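Local coordinates for nucleosome assembly protein (PDB 5X7V) that probably acts as a nuclear-associated histone chaperone of the malaria parasite, binding histones and assisting nucleosome assembly, at residues A61-L73 with P153-D164. Residues are numbered along the deposited sequence; the frame is centred on the assembly and turned at random.
Sequences ALSDIVPEDIDIL and PKWSIFEWFTTD
The carboxylate of D69 grips the start of the 3-10 turn 157-160 with both oxygens. OD1 takes the hydroxyl proton of S156 OG at 2.6 Å through its syn lone pair, while OD2 accepts from I157 N at 2.8 Å, the donor standing 34° out of the carboxylate plane. Aspartate suits this buried place because its two oxygens can each accept from a separate donor, the S156 hydroxyl and the I157 N-H; S156 OG, anti to its own backbone N (chi1 175°), is carried to OD1. S156 N is held separately by E159 OE2 through a nearly straight bond. Beside this clasp V66 N donates to W155 O at 3.2 Å, joining the two segments beside I65 and W155. I65 CG2 reaches W155 NE1 at 3.6 Å, and L62 CD2 meets the edge of the same indole at CZ2. Farther along, I72 CG2 touches F158 CZ at 3.5 Å and L73 CD2 packs on the same ring atom, branched chains filling space around a flat one; F97 of strand 91-97 also touches I72 and F158. K154, extended beyond CG, runs its methylenes along the D64 and I65 carbonyls. Within the NAP-family domain, this buried packing ties helix 68-73, which leads into the antiparallel sheet, to the loop segment between strand 121-126 and helix 172-180.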
# COMPACT_ATOMS: atom_id res chain seq x y z
N ALA A 61 14.85 -2.24 -8.73
CA ALA A 61 14.81 -3.70 -8.53
C ALA A 61 14.99 -4.48 -9.82
O ALA A 61 15.10 -5.72 -9.80
CB ALA A 61 13.50 -4.11 -7.87
N LEU A 62 15.02 -3.78 -10.95
CA LEU A 62 15.09 -4.46 -12.23
C LEU A 62 16.31 -4.03 -12.98
O LEU A 62 16.59 -4.53 -14.06
CB LEU A 62 13.85 -4.19 -13.07
CG LEU A 62 12.51 -4.62 -12.49
CD1 LEU A 62 11.43 -4.47 -13.54
CD2 LEU A 62 12.61 -6.03 -11.97
N SER A 63 17.05 -3.08 -12.41
CA SER A 63 18.14 -2.44 -13.14
C SER A 63 19.27 -3.42 -13.46
O SER A 63 19.98 -3.26 -14.45
CB SER A 63 18.68 -1.27 -12.33
OG SER A 63 19.24 -1.76 -11.13
N ASP A 64 19.42 -4.45 -12.62
CA ASP A 64 20.53 -5.38 -12.79
C ASP A 64 20.05 -6.71 -13.35
O ASP A 64 20.29 -7.77 -12.79
CB ASP A 64 21.28 -5.58 -11.47
CG ASP A 64 22.54 -4.68 -11.37
OD1 ASP A 64 22.53 -3.55 -11.95
OD2 ASP A 64 23.54 -5.11 -10.74
N ILE A 65 19.36 -6.61 -14.48
CA ILE A 65 18.99 -7.76 -15.31
C ILE A 65 19.99 -7.92 -16.45
O ILE A 65 20.65 -6.97 -16.86
CB ILE A 65 17.57 -7.60 -15.89
CG1 ILE A 65 17.45 -6.26 -16.61
CG2 ILE A 65 16.52 -7.75 -14.80
CD1 ILE A 65 16.10 -6.01 -17.18
N VAL A 66 20.10 -9.14 -16.95
CA VAL A 66 21.11 -9.46 -17.94
C VAL A 66 20.89 -8.58 -19.15
O VAL A 66 19.77 -8.20 -19.44
CB VAL A 66 21.07 -10.95 -18.32
CG1 VAL A 66 21.23 -11.80 -17.07
CG2 VAL A 66 19.78 -11.29 -19.03
N PRO A 67 21.97 -8.21 -19.86
CA PRO A 67 21.78 -7.32 -21.00
C PRO A 67 20.94 -7.98 -22.07
O PRO A 67 20.27 -7.32 -22.86
CB PRO A 67 23.22 -7.07 -21.49
CG PRO A 67 24.05 -7.28 -20.27
CD PRO A 67 23.39 -8.45 -19.58
N GLU A 68 20.96 -9.30 -22.07
CA GLU A 68 20.25 -10.07 -23.07
C GLU A 68 18.77 -9.80 -22.97
O GLU A 68 18.07 -9.75 -23.98
CB GLU A 68 20.55 -11.55 -22.91
CG GLU A 68 21.92 -11.93 -23.44
CD GLU A 68 23.05 -11.57 -22.48
OE1 GLU A 68 23.04 -12.05 -21.33
OE2 GLU A 68 23.96 -10.80 -22.88
N ASP A 69 18.29 -9.61 -21.75
CA ASP A 69 16.89 -9.32 -21.53
C ASP A 69 16.40 -8.20 -22.42
O ASP A 69 15.23 -8.20 -22.85
CB ASP A 69 16.65 -8.94 -20.08
CG ASP A 69 16.49 -10.14 -19.20
OD1 ASP A 69 16.32 -11.26 -19.73
OD2 ASP A 69 16.49 -9.96 -17.97
N ILE A 70 17.30 -7.26 -22.72
CA ILE A 70 16.94 -6.03 -23.39
C ILE A 70 16.64 -6.31 -24.83
O ILE A 70 15.78 -5.66 -25.42
CB ILE A 70 18.06 -4.97 -23.29
CG1 ILE A 70 18.41 -4.69 -21.84
CG2 ILE A 70 17.64 -3.67 -23.95
CD1 ILE A 70 19.45 -3.63 -21.70
N ASP A 71 17.33 -7.30 -25.38
CA ASP A 71 17.17 -7.67 -26.80
C ASP A 71 15.74 -8.06 -27.13
O ASP A 71 15.21 -7.66 -28.16
CB ASP A 71 18.11 -8.82 -27.19
CG ASP A 71 19.50 -8.33 -27.54
OD1 ASP A 71 19.59 -7.25 -28.19
OD2 ASP A 71 20.50 -9.01 -27.17
N ILE A 72 15.13 -8.84 -26.24
CA ILE A 72 13.72 -9.22 -26.38
C ILE A 72 12.80 -8.06 -25.96
O ILE A 72 11.93 -7.65 -26.73
CB ILE A 72 13.40 -10.48 -25.52
CG1 ILE A 72 14.25 -11.68 -25.95
CG2 ILE A 72 11.93 -10.84 -25.66
CD1 ILE A 72 15.45 -11.95 -25.10
N LEU A 73 13.03 -7.51 -24.77
CA LEU A 73 12.24 -6.39 -24.28
C LEU A 73 12.16 -5.22 -25.26
O LEU A 73 11.17 -4.49 -25.25
CB LEU A 73 12.80 -5.86 -22.94
CG LEU A 73 12.54 -6.67 -21.65
CD1 LEU A 73 13.13 -5.96 -20.44
CD2 LEU A 73 11.09 -6.98 -21.44
N PRO A 153 26.30 -9.55 -10.09
CA PRO A 153 25.10 -10.35 -9.79
C PRO A 153 23.96 -10.02 -10.76
O PRO A 153 23.75 -8.83 -11.04
CB PRO A 153 24.74 -9.92 -8.35
CG PRO A 153 25.51 -8.55 -8.12
CD PRO A 153 26.27 -8.24 -9.41
N LYS A 154 23.26 -11.04 -11.27
CA LYS A 154 22.10 -10.78 -12.14
C LYS A 154 21.17 -11.97 -12.37
O LYS A 154 21.54 -13.14 -12.17
CB LYS A 154 22.55 -10.23 -13.51
CG LYS A 154 23.20 -8.83 -13.52
CD LYS A 154 23.60 -8.45 -14.92
CE LYS A 154 24.22 -7.05 -14.94
NZ LYS A 154 24.65 -6.66 -16.32
N TRP A 155 19.95 -11.66 -12.81
CA TRP A 155 18.91 -12.64 -13.11
C TRP A 155 18.26 -12.20 -14.40
O TRP A 155 18.56 -11.11 -14.89
CB TRP A 155 17.88 -12.68 -11.99
CG TRP A 155 17.18 -11.35 -11.84
CD1 TRP A 155 17.77 -10.14 -11.60
CD2 TRP A 155 15.78 -11.09 -11.93
NE1 TRP A 155 16.83 -9.15 -11.52
CE2 TRP A 155 15.59 -9.71 -11.72
CE3 TRP A 155 14.65 -11.90 -12.16
CZ2 TRP A 155 14.34 -9.11 -11.75
CZ3 TRP A 155 13.40 -11.30 -12.17
CH2 TRP A 155 13.25 -9.92 -11.97
N SER A 156 17.36 -13.01 -14.93
CA SER A 156 16.59 -12.60 -16.12
C SER A 156 15.12 -12.30 -15.78
O SER A 156 14.42 -13.12 -15.21
CB SER A 156 16.65 -13.69 -17.18
OG SER A 156 15.83 -13.38 -18.29
N ILE A 157 14.67 -11.10 -16.15
CA ILE A 157 13.28 -10.70 -15.93
C ILE A 157 12.27 -11.75 -16.41
O ILE A 157 11.21 -11.91 -15.82
CB ILE A 157 12.97 -9.37 -16.63
CG1 ILE A 157 11.66 -8.77 -16.11
CG2 ILE A 157 12.94 -9.53 -18.15
CD1 ILE A 157 11.54 -7.26 -16.34
N PHE A 158 12.62 -12.50 -17.44
CA PHE A 158 11.74 -13.50 -17.99
C PHE A 158 11.67 -14.73 -17.11
O PHE A 158 10.88 -15.63 -17.38
CB PHE A 158 12.17 -13.90 -19.38
CG PHE A 158 12.02 -12.81 -20.37
CD1 PHE A 158 10.77 -12.47 -20.84
CD2 PHE A 158 13.12 -12.12 -20.84
CE1 PHE A 158 10.61 -11.46 -21.73
CE2 PHE A 158 12.97 -11.11 -21.75
CZ PHE A 158 11.70 -10.79 -22.19
N GLU A 159 12.49 -14.78 -16.05
CA GLU A 159 12.34 -15.80 -15.01
C GLU A 159 11.08 -15.58 -14.19
O GLU A 159 10.68 -16.44 -13.40
CB GLU A 159 13.54 -15.82 -14.07
CG GLU A 159 14.82 -16.20 -14.73
CD GLU A 159 15.90 -16.50 -13.73
OE1 GLU A 159 15.68 -17.45 -12.94
OE2 GLU A 159 16.93 -15.78 -13.72
N TRP A 160 10.46 -14.41 -14.36
CA TRP A 160 9.24 -14.09 -13.65
C TRP A 160 8.05 -14.89 -14.19
O TRP A 160 7.04 -15.04 -13.50
CB TRP A 160 8.96 -12.59 -13.73
CG TRP A 160 7.70 -12.25 -12.99
CD1 TRP A 160 7.48 -12.36 -11.65
CD2 TRP A 160 6.47 -11.78 -13.55
NE1 TRP A 160 6.21 -11.99 -11.34
CE2 TRP A 160 5.56 -11.62 -12.49
CE3 TRP A 160 6.06 -11.47 -14.85
CZ2 TRP A 160 4.25 -11.18 -12.69
CZ3 TRP A 160 4.76 -11.02 -15.04
CH2 TRP A 160 3.88 -10.88 -13.96
N PHE A 161 8.19 -15.43 -15.40
CA PHE A 161 7.12 -16.23 -15.99
C PHE A 161 7.19 -17.72 -15.59
O PHE A 161 7.27 -18.61 -16.44
CB PHE A 161 7.15 -16.08 -17.50
CG PHE A 161 6.80 -14.70 -17.95
CD1 PHE A 161 5.46 -14.33 -18.14
CD2 PHE A 161 7.81 -13.75 -18.16
CE1 PHE A 161 5.13 -13.04 -18.54
CE2 PHE A 161 7.48 -12.46 -18.56
CZ PHE A 161 6.14 -12.10 -18.74
N THR A 162 7.14 -17.95 -14.28
CA THR A 162 6.96 -19.28 -13.71
C THR A 162 5.69 -19.41 -12.83
O THR A 162 5.00 -18.42 -12.53
CB THR A 162 8.17 -19.69 -12.88
OG1 THR A 162 7.88 -20.94 -12.23
CG2 THR A 162 8.48 -18.63 -11.84
N THR A 163 5.40 -20.66 -12.45
CA THR A 163 4.31 -20.97 -11.54
C THR A 163 4.90 -21.03 -10.15
O THR A 163 4.22 -20.79 -9.15
CB THR A 163 3.64 -22.32 -11.87
OG1 THR A 163 3.05 -22.27 -13.17
CG2 THR A 163 2.54 -22.66 -10.87
N ASP A 164 6.18 -21.35 -10.10
CA ASP A 164 6.85 -21.55 -8.83
C ASP A 164 6.89 -20.23 -8.08
O ASP A 164 6.65 -19.18 -8.66
CB ASP A 164 8.26 -22.12 -9.05
CG ASP A 164 8.25 -23.46 -9.76
OD1 ASP A 164 7.25 -24.21 -9.62
OD2 ASP A 164 9.24 -23.77 -10.46